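Local coordinates for probable transcriptional regulatory protein aq_1575 (Aquifex aeolicus, PDB 1LFP) that probably binds DNA and takes part in the regulation of transcription, at residues 83-88 / 99-104; 107-112 / 228-233; 134-139 / 197-202. One frame throughout, in Å; residues are numbered along the deposited sequence.

Interaction 1: residues 83-88 / 99-104; sequences EEVIYE and VLATTD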
# COMPACT_ATOMS: atom_id res chain seq x y z
N GLU A 83 -6.96 -0.31 -14.64
CA GLU A 83 -7.42 -1.50 -13.91
C GLU A 83 -6.34 -1.92 -12.91
O GLU A 83 -5.17 -1.57 -13.07
CB GLU A 83 -7.68 -2.68 -14.85
CG GLU A 83 -8.78 -3.66 -14.38
CD GLU A 83 -8.74 -3.99 -12.88
OE1 GLU A 83 -9.25 -3.19 -12.06
OE2 GLU A 83 -8.20 -5.07 -12.53
N GLU A 84 -6.74 -2.67 -11.89
CA GLU A 84 -5.83 -3.17 -10.84
C GLU A 84 -5.30 -4.53 -11.26
O GLU A 84 -6.09 -5.40 -11.64
CB GLU A 84 -6.54 -3.30 -9.50
CG GLU A 84 -7.21 -2.04 -8.98
CD GLU A 84 -7.70 -2.16 -7.55
OE1 GLU A 84 -7.05 -1.58 -6.66
OE2 GLU A 84 -8.72 -2.84 -7.30
N VAL A 85 -3.99 -4.72 -11.20
CA VAL A 85 -3.39 -6.00 -11.57
C VAL A 85 -2.50 -6.41 -10.40
O VAL A 85 -1.90 -5.56 -9.77
CB VAL A 85 -2.55 -5.88 -12.87
CG1 VAL A 85 -1.59 -4.73 -12.78
CG2 VAL A 85 -1.79 -7.17 -13.14
N ILE A 86 -2.45 -7.70 -10.11
CA ILE A 86 -1.60 -8.19 -9.05
C ILE A 86 -0.48 -8.96 -9.65
O ILE A 86 -0.70 -9.92 -10.39
CB ILE A 86 -2.38 -9.09 -8.10
CG1 ILE A 86 -3.52 -8.27 -7.49
CG2 ILE A 86 -1.45 -9.67 -7.04
CD1 ILE A 86 -3.02 -6.95 -7.00
N TYR A 87 0.76 -8.55 -9.36
CA TYR A 87 1.91 -9.28 -9.85
C TYR A 87 2.47 -10.08 -8.70
O TYR A 87 2.30 -9.71 -7.53
CB TYR A 87 2.98 -8.34 -10.40
CG TYR A 87 2.55 -7.65 -11.65
CD1 TYR A 87 2.55 -8.32 -12.88
CD2 TYR A 87 2.09 -6.35 -11.60
CE1 TYR A 87 2.10 -7.68 -14.01
CE2 TYR A 87 1.63 -5.70 -12.73
CZ TYR A 87 1.64 -6.38 -13.94
OH TYR A 87 1.15 -5.70 -15.04
N GLU A 88 3.06 -11.21 -9.03
CA GLU A 88 3.59 -12.11 -8.00
C GLU A 88 4.95 -12.62 -8.49
O GLU A 88 5.09 -12.99 -9.65
CB GLU A 88 2.64 -13.30 -7.84
CG GLU A 88 1.30 -12.92 -7.28
CD GLU A 88 0.33 -14.10 -7.20
OE1 GLU A 88 0.66 -15.16 -6.62
OE2 GLU A 88 -0.80 -13.95 -7.71
N VAL A 99 2.77 -7.46 -5.86
CA VAL A 99 2.83 -6.08 -6.29
C VAL A 99 1.44 -5.73 -6.73
O VAL A 99 0.89 -6.45 -7.53
CB VAL A 99 3.77 -5.92 -7.50
CG1 VAL A 99 3.71 -4.47 -8.03
CG2 VAL A 99 5.20 -6.31 -7.07
N LEU A 100 0.87 -4.67 -6.16
CA LEU A 100 -0.48 -4.24 -6.51
C LEU A 100 -0.29 -3.02 -7.41
O LEU A 100 0.29 -2.02 -7.02
CB LEU A 100 -1.24 -3.91 -5.22
CG LEU A 100 -1.94 -5.04 -4.45
CD1 LEU A 100 -1.08 -6.30 -4.31
CD2 LEU A 100 -2.44 -4.49 -3.12
N ALA A 101 -0.71 -3.15 -8.67
CA ALA A 101 -0.54 -2.07 -9.62
C ALA A 101 -1.88 -1.61 -10.19
O ALA A 101 -2.87 -2.33 -10.13
CB ALA A 101 0.39 -2.53 -10.73
N THR A 102 -1.92 -0.36 -10.65
CA THR A 102 -3.13 0.21 -11.27
C THR A 102 -2.54 0.81 -12.53
O THR A 102 -1.81 1.80 -12.45
CB THR A 102 -3.79 1.30 -10.39
OG1 THR A 102 -4.21 0.75 -9.14
CG2 THR A 102 -5.03 1.86 -11.11
N THR A 103 -2.86 0.21 -13.68
CA THR A 103 -2.26 0.61 -14.94
C THR A 103 -3.26 0.67 -16.08
O THR A 103 -4.32 0.03 -16.03
CB THR A 103 -1.08 -0.37 -15.31
OG1 THR A 103 -0.48 0.02 -16.55
CG2 THR A 103 -1.57 -1.81 -15.42
N ASP A 104 -2.93 1.45 -17.10
CA ASP A 104 -3.80 1.59 -18.26
C ASP A 104 -3.23 0.79 -19.43
O ASP A 104 -3.75 0.86 -20.54
CB ASP A 104 -3.93 3.06 -18.68
CG ASP A 104 -2.65 3.61 -19.30
OD1 ASP A 104 -2.72 4.62 -20.03
OD2 ASP A 104 -1.56 3.04 -19.05

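Interaction 2: residues 107-112 / 228-233; sequences NRTTSE and LDDVQQ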
# COMPACT_ATOMS: atom_id res chain seq x y z
N ASN A 107 0.43 -4.84 -20.45
CA ASN A 107 1.62 -5.38 -21.09
C ASN A 107 2.85 -4.52 -20.77
O ASN A 107 3.94 -5.03 -20.51
CB ASN A 107 1.40 -5.45 -22.61
CG ASN A 107 2.60 -5.98 -23.37
OD1 ASN A 107 3.15 -7.04 -23.06
ND2 ASN A 107 3.02 -5.23 -24.39
N ARG A 108 2.64 -3.21 -20.78
CA ARG A 108 3.69 -2.24 -20.52
C ARG A 108 4.19 -2.41 -19.09
O ARG A 108 5.39 -2.59 -18.85
CB ARG A 108 3.14 -0.83 -20.72
CG ARG A 108 4.13 0.12 -21.35
CD ARG A 108 4.41 1.32 -20.48
NE ARG A 108 3.21 2.05 -20.07
CZ ARG A 108 2.47 1.74 -19.01
NH1 ARG A 108 2.80 0.71 -18.26
NH2 ARG A 108 1.41 2.47 -18.68
N THR A 109 3.26 -2.36 -18.16
CA THR A 109 3.57 -2.52 -16.74
C THR A 109 4.25 -3.86 -16.45
O THR A 109 5.23 -3.93 -15.70
CB THR A 109 2.33 -2.40 -15.90
OG1 THR A 109 1.68 -1.16 -16.19
CG2 THR A 109 2.67 -2.40 -14.42
N THR A 110 3.75 -4.93 -17.06
CA THR A 110 4.34 -6.23 -16.82
C THR A 110 5.80 -6.26 -17.20
O THR A 110 6.65 -6.79 -16.48
CB THR A 110 3.59 -7.33 -17.61
OG1 THR A 110 2.24 -7.39 -17.14
CG2 THR A 110 4.25 -8.70 -17.40
N SER A 111 6.11 -5.64 -18.33
CA SER A 111 7.50 -5.61 -18.75
C SER A 111 8.34 -4.73 -17.81
O SER A 111 9.46 -5.08 -17.45
CB SER A 111 7.57 -5.12 -20.20
OG SER A 111 8.91 -4.96 -20.62
N GLU A 112 7.80 -3.61 -17.36
CA GLU A 112 8.57 -2.77 -16.45
C GLU A 112 8.86 -3.56 -15.17
O GLU A 112 9.97 -3.52 -14.61
CB GLU A 112 7.77 -1.52 -16.07
CG GLU A 112 7.19 -0.74 -17.25
CD GLU A 112 6.22 0.35 -16.81
OE1 GLU A 112 6.57 1.13 -15.92
OE2 GLU A 112 5.10 0.43 -17.37
N LEU A 228 7.79 2.87 -9.56
CA LEU A 228 6.97 2.82 -10.76
C LEU A 228 5.65 3.49 -10.43
O LEU A 228 5.02 3.22 -9.39
CB LEU A 228 6.73 1.36 -11.19
CG LEU A 228 7.99 0.53 -11.47
CD1 LEU A 228 7.59 -0.88 -11.89
CD2 LEU A 228 8.83 1.20 -12.55
N ASP A 229 5.26 4.39 -11.32
CA ASP A 229 4.02 5.13 -11.20
C ASP A 229 2.86 4.15 -11.17
O ASP A 229 1.85 4.38 -10.54
CB ASP A 229 3.83 6.04 -12.41
CG ASP A 229 4.52 7.38 -12.25
OD1 ASP A 229 4.68 8.07 -13.28
OD2 ASP A 229 4.89 7.74 -11.11
N ASP A 230 3.01 3.05 -11.88
CA ASP A 230 1.92 2.05 -11.93
C ASP A 230 1.80 1.28 -10.63
O ASP A 230 0.79 0.61 -10.39
CB ASP A 230 2.16 1.03 -13.06
CG ASP A 230 2.07 1.65 -14.47
OD1 ASP A 230 1.36 2.65 -14.66
OD2 ASP A 230 2.70 1.09 -15.40
N VAL A 231 2.81 1.32 -9.76
CA VAL A 231 2.72 0.54 -8.54
C VAL A 231 2.09 1.29 -7.35
O VAL A 231 2.50 2.41 -7.05
CB VAL A 231 4.14 0.01 -8.09
CG1 VAL A 231 4.01 -0.81 -6.84
CG2 VAL A 231 4.77 -0.84 -9.23
N GLN A 232 1.10 0.67 -6.70
CA GLN A 232 0.42 1.25 -5.54
C GLN A 232 0.99 0.67 -4.25
O GLN A 232 1.20 1.38 -3.26
CB GLN A 232 -1.09 0.94 -5.53
CG GLN A 232 -1.95 1.62 -6.60
CD GLN A 232 -2.33 3.06 -6.29
OE1 GLN A 232 -2.84 3.39 -5.20
NE2 GLN A 232 -2.10 3.92 -7.25
N GLN A 233 1.18 -0.64 -4.25
CA GLN A 233 1.68 -1.30 -3.06
C GLN A 233 2.62 -2.43 -3.36
O GLN A 233 2.44 -3.16 -4.30
CB GLN A 233 0.55 -1.92 -2.26
CG GLN A 233 -0.48 -0.95 -1.64
CD GLN A 233 -1.47 -1.71 -0.78
OE1 GLN A 233 -2.69 -1.67 -1.00
NE2 GLN A 233 -0.95 -2.43 0.20
O HOH W 1 -0.23 3.45 -16.40

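Interaction 3: residues 134-139 / 197-202; sequences FERKGY and AQITWK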
# COMPACT_ATOMS: atom_id res chain seq x y z
N PHE A 134 0.25 -15.44 1.57
CA PHE A 134 -0.29 -14.19 2.12
C PHE A 134 -1.80 -14.26 2.31
O PHE A 134 -2.47 -15.17 1.78
CB PHE A 134 -0.02 -13.05 1.13
CG PHE A 134 1.43 -12.82 0.84
CD1 PHE A 134 2.08 -11.73 1.40
CD2 PHE A 134 2.13 -13.64 -0.04
CE1 PHE A 134 3.42 -11.45 1.08
CE2 PHE A 134 3.45 -13.38 -0.38
CZ PHE A 134 4.11 -12.29 0.17
N GLU A 135 -2.35 -13.31 3.08
CA GLU A 135 -3.80 -13.23 3.26
C GLU A 135 -4.23 -11.78 3.00
O GLU A 135 -3.51 -10.86 3.31
CB GLU A 135 -4.22 -13.61 4.69
CG GLU A 135 -3.27 -14.59 5.38
CD GLU A 135 -3.78 -15.10 6.74
OE1 GLU A 135 -4.89 -15.67 6.78
OE2 GLU A 135 -3.07 -14.95 7.77
N ARG A 136 -5.40 -11.60 2.38
CA ARG A 136 -5.92 -10.26 2.11
C ARG A 136 -6.43 -9.69 3.43
O ARG A 136 -7.20 -10.35 4.14
CB ARG A 136 -7.09 -10.37 1.11
CG ARG A 136 -6.96 -9.38 -0.03
CD ARG A 136 -8.18 -9.31 -0.93
NE ARG A 136 -9.39 -9.11 -0.16
CZ ARG A 136 -10.50 -8.57 -0.63
NH1 ARG A 136 -10.57 -8.17 -1.89
NH2 ARG A 136 -11.56 -8.44 0.15
N LYS A 137 -5.99 -8.49 3.78
CA LYS A 137 -6.41 -7.86 5.03
C LYS A 137 -6.64 -6.36 4.87
O LYS A 137 -6.13 -5.72 3.94
CB LYS A 137 -5.32 -7.98 6.12
CG LYS A 137 -4.92 -9.38 6.60
CD LYS A 137 -5.95 -9.91 7.60
CE LYS A 137 -5.70 -11.36 7.90
NZ LYS A 137 -5.58 -12.03 6.61
N GLY A 138 -7.40 -5.81 5.80
CA GLY A 138 -7.55 -4.36 5.84
C GLY A 138 -6.29 -3.88 6.52
O GLY A 138 -5.78 -4.55 7.39
N TYR A 139 -5.82 -2.69 6.16
CA TYR A 139 -4.61 -2.13 6.71
C TYR A 139 -4.84 -0.67 7.06
O TYR A 139 -5.27 0.10 6.22
CB TYR A 139 -3.53 -2.27 5.63
CG TYR A 139 -2.21 -1.66 5.93
CD1 TYR A 139 -1.89 -0.39 5.47
CD2 TYR A 139 -1.23 -2.40 6.61
CE1 TYR A 139 -0.60 0.13 5.66
CE2 TYR A 139 0.04 -1.89 6.81
CZ TYR A 139 0.35 -0.63 6.34
OH TYR A 139 1.61 -0.11 6.56
N ALA A 197 -5.90 3.91 5.16
CA ALA A 197 -6.83 2.80 5.34
C ALA A 197 -7.02 2.15 3.96
O ALA A 197 -7.63 2.73 3.06
CB ALA A 197 -8.18 3.30 5.88
N GLN A 198 -6.54 0.93 3.79
CA GLN A 198 -6.67 0.31 2.49
C GLN A 198 -6.61 -1.21 2.62
O GLN A 198 -6.21 -1.73 3.65
CB GLN A 198 -5.51 0.77 1.58
CG GLN A 198 -4.13 0.50 2.20
CD GLN A 198 -2.95 1.05 1.38
OE1 GLN A 198 -3.12 1.89 0.49
NE2 GLN A 198 -1.74 0.58 1.68
N ILE A 199 -6.95 -1.90 1.54
CA ILE A 199 -6.87 -3.35 1.54
C ILE A 199 -5.46 -3.70 1.07
O ILE A 199 -4.96 -3.13 0.08
CB ILE A 199 -7.91 -3.93 0.53
CG1 ILE A 199 -9.32 -3.72 1.06
CG2 ILE A 199 -7.60 -5.40 0.23
CD1 ILE A 199 -9.63 -4.47 2.32
N THR A 200 -4.81 -4.61 1.78
CA THR A 200 -3.47 -5.04 1.41
C THR A 200 -3.37 -6.56 1.58
O THR A 200 -4.37 -7.24 1.82
CB THR A 200 -2.39 -4.34 2.28
OG1 THR A 200 -1.10 -4.60 1.74
CG2 THR A 200 -2.45 -4.81 3.72
N TRP A 201 -2.16 -7.10 1.43
CA TRP A 201 -1.95 -8.54 1.62
C TRP A 201 -0.89 -8.66 2.71
O TRP A 201 0.01 -7.85 2.74
CB TRP A 201 -1.44 -9.17 0.33
CG TRP A 201 -2.46 -9.25 -0.70
CD1 TRP A 201 -2.95 -8.20 -1.42
CD2 TRP A 201 -3.19 -10.41 -1.11
NE1 TRP A 201 -3.97 -8.64 -2.25
CE2 TRP A 201 -4.13 -9.99 -2.08
CE3 TRP A 201 -3.16 -11.77 -0.75
CZ2 TRP A 201 -5.02 -10.89 -2.70
CZ3 TRP A 201 -4.03 -12.67 -1.37
CH2 TRP A 201 -4.95 -12.22 -2.34
N LYS A 202 -1.07 -9.60 3.63
CA LYS A 202 -0.14 -9.76 4.75
C LYS A 202 0.50 -11.15 4.71
O LYS A 202 -0.19 -12.14 4.56
CB LYS A 202 -0.94 -9.60 6.07
CG LYS A 202 -0.09 -9.72 7.36
CD LYS A 202 -1.00 -9.53 8.58
CE LYS A 202 -0.19 -9.33 9.89
NZ LYS A 202 0.05 -10.59 10.63

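Interaction 1: residues 83-88 / 99-104
Glu-83, Val-85 and Tyr-87 pair with Thr-103, Ala-101 and Val-99 as the hydrogen-bonded pairs of an antiparallel hairpin, each using both its N-H and its C=O. Of the six bonds, Tyr-87 N to Val-99 O is among the shortest at 2.8 Å, and Ala-101 N to Val-85 O, at 2.9 Å, is the straightest, 171° at the hydrogen. Residues of the non-hydrogen-bonded pairs add CA-H...O contacts to the carbonyls beside them, such as Glu-84 CA to Ala-101 O at 3.2 Å.

Apolar packing differs on the two faces. On the face of Val-85, Tyr-87 and Ala-101, Val-85 CG1 reaches Ala-101 CB at 3.6 Å; its chi1 of 51° wedges that methyl between the backbone N and the carbonyl carbon. The phenol ring of Tyr-87 takes Ala-101 CB at its edge, 3.9 Å from CE2, and Val-85 CG2 over one face. On the other face Ile-86 and Leu-100 lie side by side, and CD1 of Ile-86 presses on Leu-100 CG at a tight 3.4 Å.

Polar ends turn to other elements: Tyr-87 OH bonds to Thr-110 OG1 of helix 106-119, while Glu-84 makes a salt bridge to Arg-48. Backbone bonding thus fixes the register, and the side chains divide, one face packing against helix 106-119 and the other carrying Glu-84 toward the N-terminal helices.

Interaction 2: residues 107-112 / 228-233
Leu-228 opens a type I beta turn and lays its side chain alongside that of Glu-112, the two running in opposite directions, with Leu-228 CD2 4.1 Å from Glu-112 OE1.

Asp-230, within the turn, is aimed at the helix, and one of its carboxylate oxygens carries most of the contact. Asp-230 OD2 takes the hydroxyl proton of Thr-109 OG1 at 2.6 Å, approached from above the carboxylate plane, 61° out of it. Arg-108 NH1 reaches Asp-230 OD2 at 2.9 Å in a salt bridge whose hydrogen bond is weak, bent to 125°. The arginine chain is bent at chi2 and chi3, which brings its guanidinium back to the turn. Glu-112 OE2 stands 3.2 Å from Asp-230 OD2, a like-charge approach that Arg-108 NH1, set between the two carboxylates, probably eases, though its modelled approach to Glu-112 OE2 is too short to be relied on. A water 2.5 Å from Asp-230 OD1 donates to it and accepts from Arg-108 NH2. Thr-109 OG1 is also bonded to Thr-103 OG1, and Arg-108 NH2 to Asp-104.

Val-231 N closes the turn on Leu-228 O at 2.9 Å. Gln-232 and Gln-233 both face Leu-100, a classic beta bulge near the start of strand 231-239, which lies between strands 95-103 and 207-208. A salt-bridge network thus ties helix 106-119 to the turn leading into the mixed sheet.

Interaction 3: residues 134-139 / 197-202
Trp-201 receives the aliphatic part of Arg-136 over one face of its indole, a CH-pi contact in which Arg-136 CG stands 3.9 Å from the centroid of the six-membered ring. The ring edge meets Phe-134, with CB 3.9 Å from Trp-201 CE3. Beyond the indole the arginine bends at chi3, and its guanidinium plane, 82° from the ring, takes Ile-199 CG2 over a face. On the opposite side of the sheet Tyr-139 CB packs on Thr-200 CG2 at 3.4 Å, while its ring runs beside the Gln-198 amide; CG anti to the backbone N (chi1 175°) sets it there.

These side chains ride on strands 134-143 and 196-203, antiparallel neighbours in a four-stranded sheet where 196-203 lies at the edge. Thr-200 N to Lys-137 O, 2.8 Å and 176° at the hydrogen, is nearly linear. Replacing Trp-201 by an alanine would probably strip Arg-136 CG of the surface it lies on and leave its chain freer to turn.

Further out, Met-98, Leu-100 and Ile-235 of the mixed sheet pack on Trp-201. Lys-202 NZ makes a salt bridge to Asp-163, and Lys-202 a cation-pi contact with Tyr-174; Tyr-139 OH bonds to Glu-141.

Interactions 1 and 2 adjoin, their centres about 7 Å apart, and serve the same mixed sheet: strand 95-103 pairs with 83-91 in one and borders 231-239, whose approach the other anchors to helix 106-119. Thr-103 OG1 and Thr-109 OG1 join them, as does a backbone bond from Gln-232 N to Leu-100 O. Interaction 3 belongs to the separate antiparallel sheet, about 15 Å from interaction 1 between centres, and meets it where Leu-100 packs on Trp-201. All three are partly buried; interaction 3 alone includes exposed touching residues, Glu-135 and Arg-136. Backbone pairing governs interactions 1 and 3, whereas interaction 2 depends on charged side chains and a water.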